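Actinorhodin polyketide putative beta-ketoacyl synthase 2 (Streptomyces coelicolor A3, PDB 1TQY) serves as the chain length factor of actinorhodin biosynthesis, probably acting with a ketosynthase partner to set the length of the polyketide chain. Local coordinates at residues V299-A304 against R390-L395; L12-G17 against I241-D246; A284-L289 against G321-R326; G17-N22 against L84-W89; L173-H178 against V190-V195. All blocks are in the same frame, centred on the assembly; numbering follows the deposited sequence.

Contact 1 of 5, residues V299-A304 against R390-L395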
# COMPACT_ATOMS: atom_id res chain seq x y z
N VAL B 299 28.82 12.07 0.05
CA VAL B 299 28.52 10.65 -0.16
C VAL B 299 29.76 9.82 -0.46
O VAL B 299 30.54 10.15 -1.35
CB VAL B 299 27.51 10.44 -1.30
CG1 VAL B 299 27.11 8.95 -1.39
CG2 VAL B 299 26.30 11.28 -1.06
N ASP B 300 29.92 8.73 0.28
CA ASP B 300 31.07 7.86 0.14
C ASP B 300 30.78 6.61 -0.67
O ASP B 300 31.70 5.97 -1.17
CB ASP B 300 31.58 7.47 1.52
CG ASP B 300 32.02 8.66 2.33
OD1 ASP B 300 31.75 8.69 3.56
OD2 ASP B 300 32.65 9.57 1.74
N VAL B 301 29.51 6.26 -0.81
CA VAL B 301 29.16 5.06 -1.56
C VAL B 301 27.70 5.04 -1.97
O VAL B 301 26.82 5.43 -1.20
CB VAL B 301 29.47 3.78 -0.75
CG1 VAL B 301 28.69 3.80 0.55
CG2 VAL B 301 29.13 2.55 -1.56
N VAL B 302 27.46 4.59 -3.19
CA VAL B 302 26.11 4.52 -3.73
C VAL B 302 25.68 3.08 -4.00
O VAL B 302 26.29 2.37 -4.80
CB VAL B 302 26.01 5.31 -5.04
CG1 VAL B 302 24.62 5.18 -5.62
CG2 VAL B 302 26.37 6.76 -4.79
N PHE B 303 24.64 2.65 -3.29
CA PHE B 303 24.09 1.32 -3.49
C PHE B 303 23.02 1.50 -4.56
O PHE B 303 21.89 1.87 -4.27
CB PHE B 303 23.46 0.78 -2.21
CG PHE B 303 24.46 0.19 -1.27
CD1 PHE B 303 25.38 1.00 -0.63
CD2 PHE B 303 24.52 -1.19 -1.08
CE1 PHE B 303 26.35 0.45 0.20
CE2 PHE B 303 25.49 -1.75 -0.26
CZ PHE B 303 26.41 -0.94 0.38
N ALA B 304 23.42 1.24 -5.80
CA ALA B 304 22.56 1.41 -6.97
C ALA B 304 21.40 0.42 -7.06
O ALA B 304 21.48 -0.70 -6.54
CB ALA B 304 23.41 1.32 -8.23
N ARG B 390 31.23 6.63 5.49
CA ARG B 390 30.48 7.14 6.62
C ARG B 390 29.07 7.53 6.20
O ARG B 390 28.16 7.64 7.03
CB ARG B 390 31.20 8.34 7.22
CG ARG B 390 30.96 8.53 8.71
CD ARG B 390 31.08 9.99 9.13
NE ARG B 390 29.92 10.77 8.69
CZ ARG B 390 29.73 12.06 8.96
NH1 ARG B 390 30.64 12.71 9.68
NH2 ARG B 390 28.64 12.68 8.53
N THR B 391 28.89 7.76 4.91
CA THR B 391 27.59 8.15 4.38
C THR B 391 27.32 7.34 3.12
O THR B 391 28.16 7.27 2.23
CB THR B 391 27.54 9.65 4.03
OG1 THR B 391 27.77 10.41 5.22
CG2 THR B 391 26.19 10.02 3.44
N ALA B 392 26.14 6.73 3.06
CA ALA B 392 25.79 5.92 1.91
C ALA B 392 24.46 6.36 1.34
O ALA B 392 23.58 6.81 2.07
CB ALA B 392 25.71 4.45 2.32
N LEU B 393 24.34 6.27 0.01
CA LEU B 393 23.10 6.60 -0.68
C LEU B 393 22.58 5.26 -1.21
O LEU B 393 23.34 4.48 -1.79
CB LEU B 393 23.33 7.57 -1.86
CG LEU B 393 22.10 7.78 -2.76
CD1 LEU B 393 21.07 8.63 -2.04
CD2 LEU B 393 22.51 8.46 -4.08
N VAL B 394 21.30 4.99 -0.98
CA VAL B 394 20.66 3.76 -1.44
C VAL B 394 19.57 4.16 -2.43
O VAL B 394 18.79 5.07 -2.17
CB VAL B 394 20.03 2.96 -0.26
CG1 VAL B 394 19.34 1.69 -0.79
CG2 VAL B 394 21.13 2.56 0.73
N LEU B 395 19.53 3.47 -3.57
CA LEU B 395 18.57 3.77 -4.63
C LEU B 395 17.69 2.57 -4.99
O LEU B 395 18.14 1.43 -4.94
CB LEU B 395 19.33 4.18 -5.89
CG LEU B 395 20.27 5.37 -5.71
CD1 LEU B 395 20.96 5.69 -7.03
CD2 LEU B 395 19.47 6.55 -5.21
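Asp300 reaches across to the beginning of strand 391-395 and receives two backbone N-H groups on a single oxygen. The firmer bond runs from Arg390 N to Asp300 OD1 at 2.9 Å; the second, from Thr391 N to the same OD1, is longer at 3.3 Å and leaves the carboxylate plane more steeply. Both donors come to the anti side of OD1. With CG set beside its own backbone N (chi1 -61°), the short aspartate side chain brings OD1 back to the neighbouring backbone, while Asp300 N donates to Thr391 O at 3.0 Å. Regular parallel pairing follows: Leu393 N bonds to Val301 O, Phe303 N to Leu393 O at 2.7 Å, and Leu395 N to Phe303 O, each donor standing nearly along the C=O axis. On one face Val301 CG1 rests on Ala392 CB at 3.5 Å, a closeness the small alanine permits, and Phe303 CB meets Val394 CG2. On the other, the side chains of Val302 and Leu395 pass at a slant, CG1 of the first 4.0 Å from CD1 of the second. Beyond this first shell, helix 345-359 covers the Phe303 and Val394 face, and Phe324 of helix 310-324 packs on Leu393. Strands 330-332 and 402-410 continue the sheet at the outer edges of the pair. Beta-branched and aliphatic residues suit such a strand pair, sandwiched between layers. The Arg390 guanidinium leads away from Asp300 without touching its carboxylate, so the strand entrance is held chiefly by backbone N-H groups, which would tend to stabilise the carboxylate in its charged form.

Contact 2 of 5, residues L12-G17 against I241-D246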
# COMPACT_ATOMS: atom_id res chain seq x y z
N LEU B 12 17.05 6.38 14.12
CA LEU B 12 18.11 5.39 14.05
C LEU B 12 17.60 4.00 13.71
O LEU B 12 16.43 3.69 13.91
CB LEU B 12 18.86 5.34 15.38
CG LEU B 12 19.33 6.68 15.96
CD1 LEU B 12 19.87 6.46 17.36
CD2 LEU B 12 20.39 7.29 15.06
N ILE B 13 18.49 3.18 13.17
CA ILE B 13 18.20 1.79 12.82
C ILE B 13 18.86 1.03 13.98
O ILE B 13 20.09 0.91 14.02
CB ILE B 13 18.90 1.34 11.51
CG1 ILE B 13 18.72 2.38 10.41
CG2 ILE B 13 18.39 -0.04 11.09
CD1 ILE B 13 17.33 2.50 9.88
N THR B 14 18.05 0.51 14.90
CA THR B 14 18.59 -0.20 16.05
C THR B 14 18.61 -1.71 15.93
O THR B 14 19.39 -2.39 16.60
CB THR B 14 17.81 0.16 17.33
OG1 THR B 14 16.41 -0.04 17.09
CG2 THR B 14 18.05 1.61 17.72
N GLY B 15 17.74 -2.25 15.08
CA GLY B 15 17.70 -3.69 14.90
C GLY B 15 17.38 -4.10 13.49
O GLY B 15 16.55 -3.48 12.82
N VAL B 16 18.02 -5.15 13.01
CA VAL B 16 17.75 -5.62 11.65
C VAL B 16 17.47 -7.11 11.62
O VAL B 16 17.92 -7.86 12.49
CB VAL B 16 18.94 -5.29 10.70
CG1 VAL B 16 19.31 -3.81 10.82
CG2 VAL B 16 20.13 -6.17 11.00
N GLY B 17 16.68 -7.53 10.64
CA GLY B 17 16.33 -8.93 10.49
C GLY B 17 16.37 -9.27 9.01
O GLY B 17 15.61 -8.71 8.22
N ILE B 241 13.56 -6.70 7.59
CA ILE B 241 12.68 -5.90 8.41
C ILE B 241 13.64 -5.22 9.36
O ILE B 241 14.61 -5.84 9.81
CB ILE B 241 11.69 -6.78 9.20
CG1 ILE B 241 10.70 -7.45 8.23
CG2 ILE B 241 10.95 -5.94 10.23
CD1 ILE B 241 9.75 -6.49 7.50
N LEU B 242 13.43 -3.95 9.64
CA LEU B 242 14.31 -3.26 10.57
C LEU B 242 13.52 -2.44 11.56
O LEU B 242 12.37 -2.08 11.31
CB LEU B 242 15.33 -2.38 9.85
CG LEU B 242 15.24 -1.97 8.37
CD1 LEU B 242 16.44 -1.08 8.07
CD2 LEU B 242 15.26 -3.21 7.45
N VAL B 243 14.15 -2.17 12.69
CA VAL B 243 13.52 -1.40 13.75
C VAL B 243 14.09 0.01 13.74
O VAL B 243 15.28 0.21 13.90
CB VAL B 243 13.78 -2.07 15.13
CG1 VAL B 243 13.22 -1.22 16.25
CG2 VAL B 243 13.15 -3.46 15.14
N LEU B 244 13.22 0.98 13.50
CA LEU B 244 13.66 2.36 13.49
C LEU B 244 13.03 3.01 14.70
O LEU B 244 11.92 2.65 15.09
CB LEU B 244 13.20 3.09 12.23
CG LEU B 244 13.23 2.39 10.88
CD1 LEU B 244 13.21 3.46 9.81
CD2 LEU B 244 14.44 1.50 10.73
N GLU B 245 13.74 3.96 15.29
CA GLU B 245 13.19 4.66 16.43
C GLU B 245 13.86 5.99 16.71
O GLU B 245 14.97 6.26 16.24
CB GLU B 245 13.21 3.77 17.67
CG GLU B 245 14.54 3.17 18.05
CD GLU B 245 14.40 2.05 19.09
OE1 GLU B 245 13.66 2.24 20.09
OE2 GLU B 245 15.04 0.99 18.92
N ASP B 246 13.13 6.82 17.43
CA ASP B 246 13.55 8.15 17.83
C ASP B 246 14.84 8.05 18.62
O ASP B 246 14.97 7.23 19.53
CB ASP B 246 12.44 8.79 18.67
CG ASP B 246 12.77 10.21 19.10
OD1 ASP B 246 13.73 10.40 19.88
OD2 ASP B 246 12.06 11.12 18.65
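Glu245 OE2 accepts from Thr14 OG1 through its anti lone pair, at a short 2.5 Å, with the two side chains crossing at about a right angle. Thr14 holds OG1 between its backbone N and carbonyl carbon (chi1 52°), and the extended Glu245 chain comes in to meet it. OE2 also forms a salt bridge with Arg253, so this buried acid is paired with both a hydroxyl and a charge. Along the backbone, Leu12 and Glu245 bond to each other twice, with Leu12 N to Glu245 O at 3.0 Å nearly straight. Thr14 N then gives to Val243 O at 3.0 Å, and Val243 N to Gly15 O at 2.7 Å. At the far end Gly17 and Ile241 form another doubly bonded pair, in which the bond from Gly17 N to Ile241 O is bent (135°) and the return bond, Ile241 N to Gly17 O, measures 2.9 Å. Val16 N finds its acceptor elsewhere, in Asp93 OD1, whereas Gly15 N is buried without a partner. On the face of Ile13, Val16, Leu242 and Leu244, Ile13 CG2 packs on Leu242 CD1 at 3.7 Å. Between the Ile13-Leu244 and Gly15-Val243 pairs the register slips by one residue, Thr14 being the extra one: a beta bulge in an antiparallel pair, set in the N-terminal half of the thiolase fold with strand 189-196 on the other side of strand 238-246.

Contact 3 of 5, residues A284-L289 against G321-R326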
# COMPACT_ATOMS: atom_id res chain seq x y z
N ALA B 284 15.22 12.57 -7.37
CA ALA B 284 15.03 11.87 -6.10
C ALA B 284 16.32 11.92 -5.28
O ALA B 284 16.29 12.21 -4.08
CB ALA B 284 14.62 10.41 -6.35
N ILE B 285 17.44 11.64 -5.93
CA ILE B 285 18.72 11.66 -5.23
C ILE B 285 19.00 13.01 -4.59
O ILE B 285 19.29 13.10 -3.40
CB ILE B 285 19.89 11.35 -6.17
CG1 ILE B 285 19.77 9.93 -6.70
CG2 ILE B 285 21.20 11.57 -5.42
CD1 ILE B 285 20.70 9.64 -7.85
N ARG B 286 18.89 14.08 -5.38
CA ARG B 286 19.15 15.41 -4.86
C ARG B 286 18.15 15.81 -3.78
O ARG B 286 18.48 16.57 -2.87
CB ARG B 286 19.12 16.45 -5.97
CG ARG B 286 20.19 16.30 -7.00
CD ARG B 286 19.99 17.29 -8.13
NE ARG B 286 21.02 17.09 -9.15
CZ ARG B 286 22.28 17.47 -9.01
NH1 ARG B 286 22.69 18.09 -7.91
NH2 ARG B 286 23.15 17.20 -9.98
N LEU B 287 16.93 15.30 -3.88
CA LEU B 287 15.91 15.60 -2.89
C LEU B 287 16.31 14.92 -1.58
O LEU B 287 16.27 15.52 -0.52
CB LEU B 287 14.54 15.10 -3.35
CG LEU B 287 13.48 16.14 -3.74
CD1 LEU B 287 14.12 17.40 -4.28
CD2 LEU B 287 12.50 15.52 -4.73
N ALA B 288 16.71 13.66 -1.69
CA ALA B 288 17.12 12.91 -0.51
C ALA B 288 18.34 13.55 0.15
O ALA B 288 18.42 13.60 1.38
CB ALA B 288 17.42 11.45 -0.89
N LEU B 289 19.30 14.02 -0.64
CA LEU B 289 20.50 14.64 -0.08
C LEU B 289 20.17 15.93 0.66
O LEU B 289 20.78 16.23 1.68
CB LEU B 289 21.51 14.93 -1.19
CG LEU B 289 22.25 13.73 -1.77
CD1 LEU B 289 23.18 14.19 -2.88
CD2 LEU B 289 23.04 13.02 -0.67
N GLY B 321 25.95 9.65 -12.39
CA GLY B 321 27.01 10.48 -12.93
C GLY B 321 26.71 11.97 -12.85
O GLY B 321 27.59 12.78 -12.54
N ARG B 322 25.46 12.32 -13.13
CA ARG B 322 25.05 13.72 -13.09
C ARG B 322 25.10 14.31 -11.68
O ARG B 322 25.32 15.51 -11.52
CB ARG B 322 23.64 13.86 -13.68
CG ARG B 322 23.63 13.55 -15.17
CD ARG B 322 22.23 13.53 -15.78
NE ARG B 322 22.34 13.32 -17.23
CZ ARG B 322 21.30 13.13 -18.05
NH1 ARG B 322 20.07 13.12 -17.56
NH2 ARG B 322 21.52 12.93 -19.34
N VAL B 323 24.93 13.47 -10.67
CA VAL B 323 24.97 13.99 -9.31
C VAL B 323 26.38 13.99 -8.71
O VAL B 323 26.82 14.98 -8.13
CB VAL B 323 24.02 13.19 -8.37
CG1 VAL B 323 24.14 13.71 -6.93
CG2 VAL B 323 22.60 13.32 -8.87
N PHE B 324 27.10 12.88 -8.87
CA PHE B 324 28.44 12.77 -8.32
C PHE B 324 29.57 12.84 -9.35
O PHE B 324 30.74 12.75 -8.98
CB PHE B 324 28.55 11.45 -7.54
CG PHE B 324 27.43 11.23 -6.57
CD1 PHE B 324 27.42 11.85 -5.32
CD2 PHE B 324 26.35 10.42 -6.91
CE1 PHE B 324 26.35 11.67 -4.43
CE2 PHE B 324 25.28 10.23 -6.03
CZ PHE B 324 25.28 10.86 -4.79
N GLY B 325 29.22 13.00 -10.63
CA GLY B 325 30.24 13.05 -11.68
C GLY B 325 30.57 11.63 -12.11
O GLY B 325 30.41 10.70 -11.32
N ARG B 326 31.02 11.43 -13.34
CA ARG B 326 31.34 10.07 -13.78
C ARG B 326 32.52 9.51 -12.97
O ARG B 326 33.49 10.22 -12.71
CB ARG B 326 31.58 10.05 -15.29
CG ARG B 326 30.27 10.24 -16.09
CD ARG B 326 30.50 10.61 -17.55
NE ARG B 326 31.28 9.62 -18.27
CZ ARG B 326 30.79 8.48 -18.76
NH1 ARG B 326 29.51 8.17 -18.62
NH2 ARG B 326 31.59 7.65 -19.41
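The guanidinium of Arg286 lies against Val323, whose CG2 stands 3.8 Å above one face and toward its rim. At the edge, near the plane, is Arg322 O, 3.2 Å from Arg286 NH2, but the angle is too poor for a hydrogen bond. The other flat group, the Phe324 ring, has CG1 of its neighbour Val323 over the centre of one face, 3.6 Å above the plane; from the opposite helix Ile285 CG2 and Leu289 CD1 approach the ring obliquely, the former 4.2 Å from Phe324 CZ. Val323 thus lies between Ile285, Leu289 and Arg286. Its CG1, anti to the backbone N (chi1 177°), meets Ile285 CG2 at 3.9 Å, and the same CG1 faces Leu289 CD1 tip to tip at 4.2 Å. A compact branched residue suits this place because one methyl can serve the aliphatic pair while the other serves the arginine. Arg286 slides past Val323 in an extended chain, its NE in a salt bridge with Glu282 one turn earlier. The helix ends at Gly325, where phi is positive (86°) and a side chain would press on the carbonyl O of Phe324, so glycine fits. Toward the interior, Ile285 rests on Leu393 and Leu395 of the sheet. The chemistry is graded: dispersion forces among aliphatic and aromatic groups do the holding inside, while toward the surface an arginine lends its flat face to a methyl and keeps its charge for a glutamate.

Contact 4 of 5, residues G17-N22 against L84-W89. With NA (sodium ion), chain K.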
# COMPACT_ATOMS: atom_id res chain seq x y z
N GLY B 17 16.68 -7.53 10.64
CA GLY B 17 16.33 -8.93 10.49
C GLY B 17 16.37 -9.27 9.01
O GLY B 17 15.61 -8.71 8.22
N VAL B 18 17.26 -10.18 8.61
CA VAL B 18 17.34 -10.50 7.20
C VAL B 18 17.04 -11.94 6.83
O VAL B 18 17.46 -12.89 7.50
CB VAL B 18 18.72 -10.12 6.59
CG1 VAL B 18 19.16 -8.76 7.12
CG2 VAL B 18 19.73 -11.17 6.88
N VAL B 19 16.26 -12.09 5.77
CA VAL B 19 15.90 -13.39 5.24
C VAL B 19 16.24 -13.31 3.75
O VAL B 19 15.48 -12.75 2.95
CB VAL B 19 14.38 -13.69 5.48
CG1 VAL B 19 14.13 -13.87 6.98
CG2 VAL B 19 13.51 -12.56 4.95
N ALA B 20 17.40 -13.86 3.39
CA ALA B 20 17.87 -13.81 2.00
C ALA B 20 18.26 -15.14 1.38
O ALA B 20 18.65 -16.07 2.08
CB ALA B 20 19.04 -12.83 1.91
N PRO B 21 18.18 -15.24 0.04
CA PRO B 21 18.54 -16.47 -0.67
C PRO B 21 19.95 -16.96 -0.37
O PRO B 21 20.24 -18.14 -0.55
CB PRO B 21 18.35 -16.09 -2.14
CG PRO B 21 17.24 -15.07 -2.08
CD PRO B 21 17.67 -14.22 -0.89
N ASN B 22 20.84 -16.07 0.07
CA ASN B 22 22.20 -16.49 0.38
C ASN B 22 22.50 -16.42 1.88
O ASN B 22 23.65 -16.43 2.29
CB ASN B 22 23.22 -15.65 -0.41
CG ASN B 22 23.12 -14.17 -0.12
OD1 ASN B 22 22.09 -13.69 0.35
ND2 ASN B 22 24.19 -13.44 -0.44
N LEU B 84 7.54 -12.38 9.25
CA LEU B 84 7.36 -12.52 10.69
C LEU B 84 8.67 -12.97 11.32
O LEU B 84 9.03 -12.52 12.41
CB LEU B 84 6.25 -13.55 11.00
CG LEU B 84 4.79 -13.17 10.71
CD1 LEU B 84 3.91 -14.41 10.78
CD2 LEU B 84 4.32 -12.12 11.71
N THR B 85 9.41 -13.84 10.64
CA THR B 85 10.67 -14.33 11.17
C THR B 85 11.65 -13.18 11.21
O THR B 85 12.37 -12.98 12.19
CB THR B 85 11.24 -15.44 10.28
OG1 THR B 85 10.28 -16.49 10.18
CG2 THR B 85 12.53 -15.97 10.86
N ALA B 86 11.68 -12.43 10.11
CA ALA B 86 12.54 -11.27 9.98
C ALA B 86 12.19 -10.26 11.07
O ALA B 86 13.07 -9.80 11.79
CB ALA B 86 12.35 -10.64 8.60
N ALA B 87 10.91 -9.95 11.19
CA ALA B 87 10.46 -8.98 12.19
C ALA B 87 10.88 -9.37 13.61
O ALA B 87 11.40 -8.55 14.35
CB ALA B 87 8.94 -8.81 12.11
N ASP B 88 10.66 -10.63 13.98
CA ASP B 88 11.03 -11.07 15.32
C ASP B 88 12.52 -10.89 15.57
O ASP B 88 12.92 -10.33 16.61
CB ASP B 88 10.64 -12.54 15.52
CG ASP B 88 10.98 -13.05 16.91
OD1 ASP B 88 10.40 -12.54 17.90
OD2 ASP B 88 11.84 -13.96 17.02
N TRP B 89 13.34 -11.34 14.63
CA TRP B 89 14.80 -11.21 14.74
C TRP B 89 15.26 -9.76 14.86
O TRP B 89 16.22 -9.45 15.57
CB TRP B 89 15.50 -11.85 13.52
CG TRP B 89 15.48 -13.35 13.52
CD1 TRP B 89 15.20 -14.16 14.59
CD2 TRP B 89 15.77 -14.23 12.42
NE1 TRP B 89 15.29 -15.48 14.22
CE2 TRP B 89 15.64 -15.55 12.90
CE3 TRP B 89 16.12 -14.02 11.08
CZ2 TRP B 89 15.86 -16.67 12.08
CZ3 TRP B 89 16.34 -15.13 10.26
CH2 TRP B 89 16.20 -16.44 10.77
NA NA K . 19.49 -19.99 -1.61
O HOH W 1 21.69 -20.76 -1.80
O HOH W 2 18.90 -21.65 -4.02
O HOH W 3 19.16 -20.64 0.17
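Gly17 lies directly under the helix, its CA 3.6 Å from Ala86 O; a CB here would collide with that oxygen, so glycine suits a place where the CA atoms of Gly17 and Ala86 are 4.5 Å apart. The methyl of Ala86 in turn sits over the strand, with CB 3.8 Å from Gly17 O. Val18 points its side chain away, toward helices 26-34 and 345-359, but its carbonyl faces the helix: Val18 O lies in the plane of the Trp89 indole, at its edge, 3.7 Å from CZ3. One face of that indole is covered by Thr85 CG2, from the preceding turn. Val19 points back toward the helix, and CG1, placed beside the backbone N (chi1 -68°), touches Ala86 CB at 4.0 Å and Trp89 CZ3 at 4.2 Å. After Ala20 the chain leaves the helix, and Pro21 O binds the sodium ion at 2.3 Å, together with Gln58 O and waters. Strand and helix thus meet through glycine and alanine, a valine methyl and the edge of an indole, whose C-H rim turned to a carbonyl oxygen is probably mildly favourable; the ion, by contrast, is held by neutral oxygens, as suits a weakly bound monovalent cation.

Contact 5 of 5, residues L173-H178 against V190-V195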
# COMPACT_ATOMS: atom_id res chain seq x y z
N LEU B 173 11.86 0.96 0.01
CA LEU B 173 12.54 2.18 0.45
C LEU B 173 11.49 3.19 0.88
O LEU B 173 11.64 3.85 1.90
CB LEU B 173 13.40 2.75 -0.69
CG LEU B 173 14.89 2.90 -0.39
CD1 LEU B 173 15.43 1.58 0.10
CD2 LEU B 173 15.66 3.37 -1.64
N ASP B 174 10.41 3.28 0.11
CA ASP B 174 9.32 4.20 0.43
C ASP B 174 8.75 3.88 1.81
O ASP B 174 8.39 4.79 2.55
CB ASP B 174 8.23 4.11 -0.63
CG ASP B 174 8.62 4.77 -1.94
OD1 ASP B 174 7.92 4.55 -2.96
OD2 ASP B 174 9.63 5.51 -1.97
N ALA B 175 8.65 2.59 2.14
CA ALA B 175 8.11 2.16 3.43
C ALA B 175 8.98 2.72 4.55
O ALA B 175 8.48 3.26 5.54
CB ALA B 175 8.06 0.63 3.50
N LEU B 176 10.29 2.57 4.38
CA LEU B 176 11.28 3.05 5.34
C LEU B 176 11.18 4.56 5.51
O LEU B 176 11.29 5.09 6.62
CB LEU B 176 12.68 2.67 4.87
CG LEU B 176 13.35 1.45 5.51
CD1 LEU B 176 12.31 0.44 5.99
CD2 LEU B 176 14.30 0.82 4.50
N GLY B 177 10.98 5.25 4.40
CA GLY B 177 10.84 6.69 4.47
C GLY B 177 9.53 7.04 5.16
O GLY B 177 9.43 8.04 5.88
N HIS B 178 8.52 6.20 4.93
CA HIS B 178 7.20 6.42 5.53
C HIS B 178 7.29 6.25 7.05
O HIS B 178 6.63 6.95 7.82
CB HIS B 178 6.19 5.43 4.94
CG HIS B 178 4.77 5.68 5.36
ND1 HIS B 178 3.77 5.99 4.46
CD2 HIS B 178 4.17 5.62 6.57
CE1 HIS B 178 2.62 6.10 5.10
NE2 HIS B 178 2.83 5.89 6.38
N VAL B 190 9.14 2.13 15.24
CA VAL B 190 8.42 1.69 14.06
C VAL B 190 9.17 0.54 13.40
O VAL B 190 10.38 0.62 13.14
CB VAL B 190 8.26 2.85 13.04
CG1 VAL B 190 7.68 2.31 11.74
CG2 VAL B 190 7.34 3.93 13.62
N VAL B 191 8.44 -0.55 13.16
CA VAL B 191 9.02 -1.72 12.51
C VAL B 191 8.73 -1.53 11.03
O VAL B 191 7.59 -1.29 10.63
CB VAL B 191 8.36 -3.02 13.03
CG1 VAL B 191 8.82 -4.20 12.19
CG2 VAL B 191 8.72 -3.22 14.48
N SER B 192 9.77 -1.63 10.21
CA SER B 192 9.58 -1.35 8.80
C SER B 192 10.41 -2.24 7.91
O SER B 192 11.48 -2.72 8.30
CB SER B 192 9.96 0.12 8.54
OG SER B 192 9.56 0.55 7.25
N GLY B 193 9.92 -2.45 6.70
CA GLY B 193 10.65 -3.28 5.77
C GLY B 193 9.71 -3.87 4.76
O GLY B 193 8.63 -3.34 4.49
N GLY B 194 10.13 -5.00 4.22
CA GLY B 194 9.34 -5.69 3.23
C GLY B 194 9.98 -7.02 2.90
O GLY B 194 11.17 -7.24 3.12
N VAL B 195 9.14 -7.90 2.39
CA VAL B 195 9.52 -9.24 2.00
C VAL B 195 8.55 -9.65 0.91
O VAL B 195 7.36 -9.39 1.01
CB VAL B 195 9.37 -10.23 3.18
CG1 VAL B 195 9.53 -11.66 2.68
CG2 VAL B 195 10.41 -9.95 4.26
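Ser192 OG, on the strand, is hydrogen-bonded to Val109 O of the adjoining strand, the polar partner that satisfies this buried hydroxyl. Ala175 O of the helix is near OG, at 3.4 Å, but not bonded to it. With OG anti to the backbone N (chi1 -168°), the serine extends toward the helix while remaining small enough for the two elements to lie close. Leu176, with chi1 (-101°) off a staggered position, comes unusually close to Ser192, its CD1 3.0 Å from Ser192 OG and 3.5 Å from Ser192 CB, so its modelled placement may be strained or imprecise. The helix runs almost antiparallel to the strand (174°). It belongs to the beta-alpha-beta crossover of the thiolase fold, from strand 163-166 through helix 171-185 to strand 189-196, with strand 106-111 between the two, and it lies between strands of the two halves of the fold. Ala175 is the other residue of the helix to face the strand; its CB is 4.0 Å from Ser192 OG and 4.1 Å from Gly193 O, a spacing that a methyl group suits. At the backbone angles of Gly193 a CB would jam against the carbonyl O of Ser192, which is why glycine suits the place; its N lies 3.8 Å from Leu176 CD1. On another side of the helix Asp174 OD2 accepts from Ser267 OG and Ser404 OG, and Leu173 packs on Val394.

Contacts 2, 4 and 5 gather in the N-terminal half of the fold: contact 2 and contact 4 share Gly17 of strand 11-20, and strand 238-246 of contact 2 is hydrogen-bonded to strand 189-196 of contact 5. Contacts 1 and 3 form a second cluster, where the helix pair of contact 3 lies on the strands of contact 1. Helix 171-185 of contact 5 also reaches those strands. Contacts 1 and 2 are parallel and antiparallel strand pairs, rich in backbone bonds; contacts 4 and 5 are buried strand-to-helix packings in which glycine and alanine bring the backbones close. Contact 3, farthest out and only partly buried, joins two helices by apolar side chains with an arginine laid over them, whereas the acids of contacts 1 and 2 accept bonds across their strand pairs.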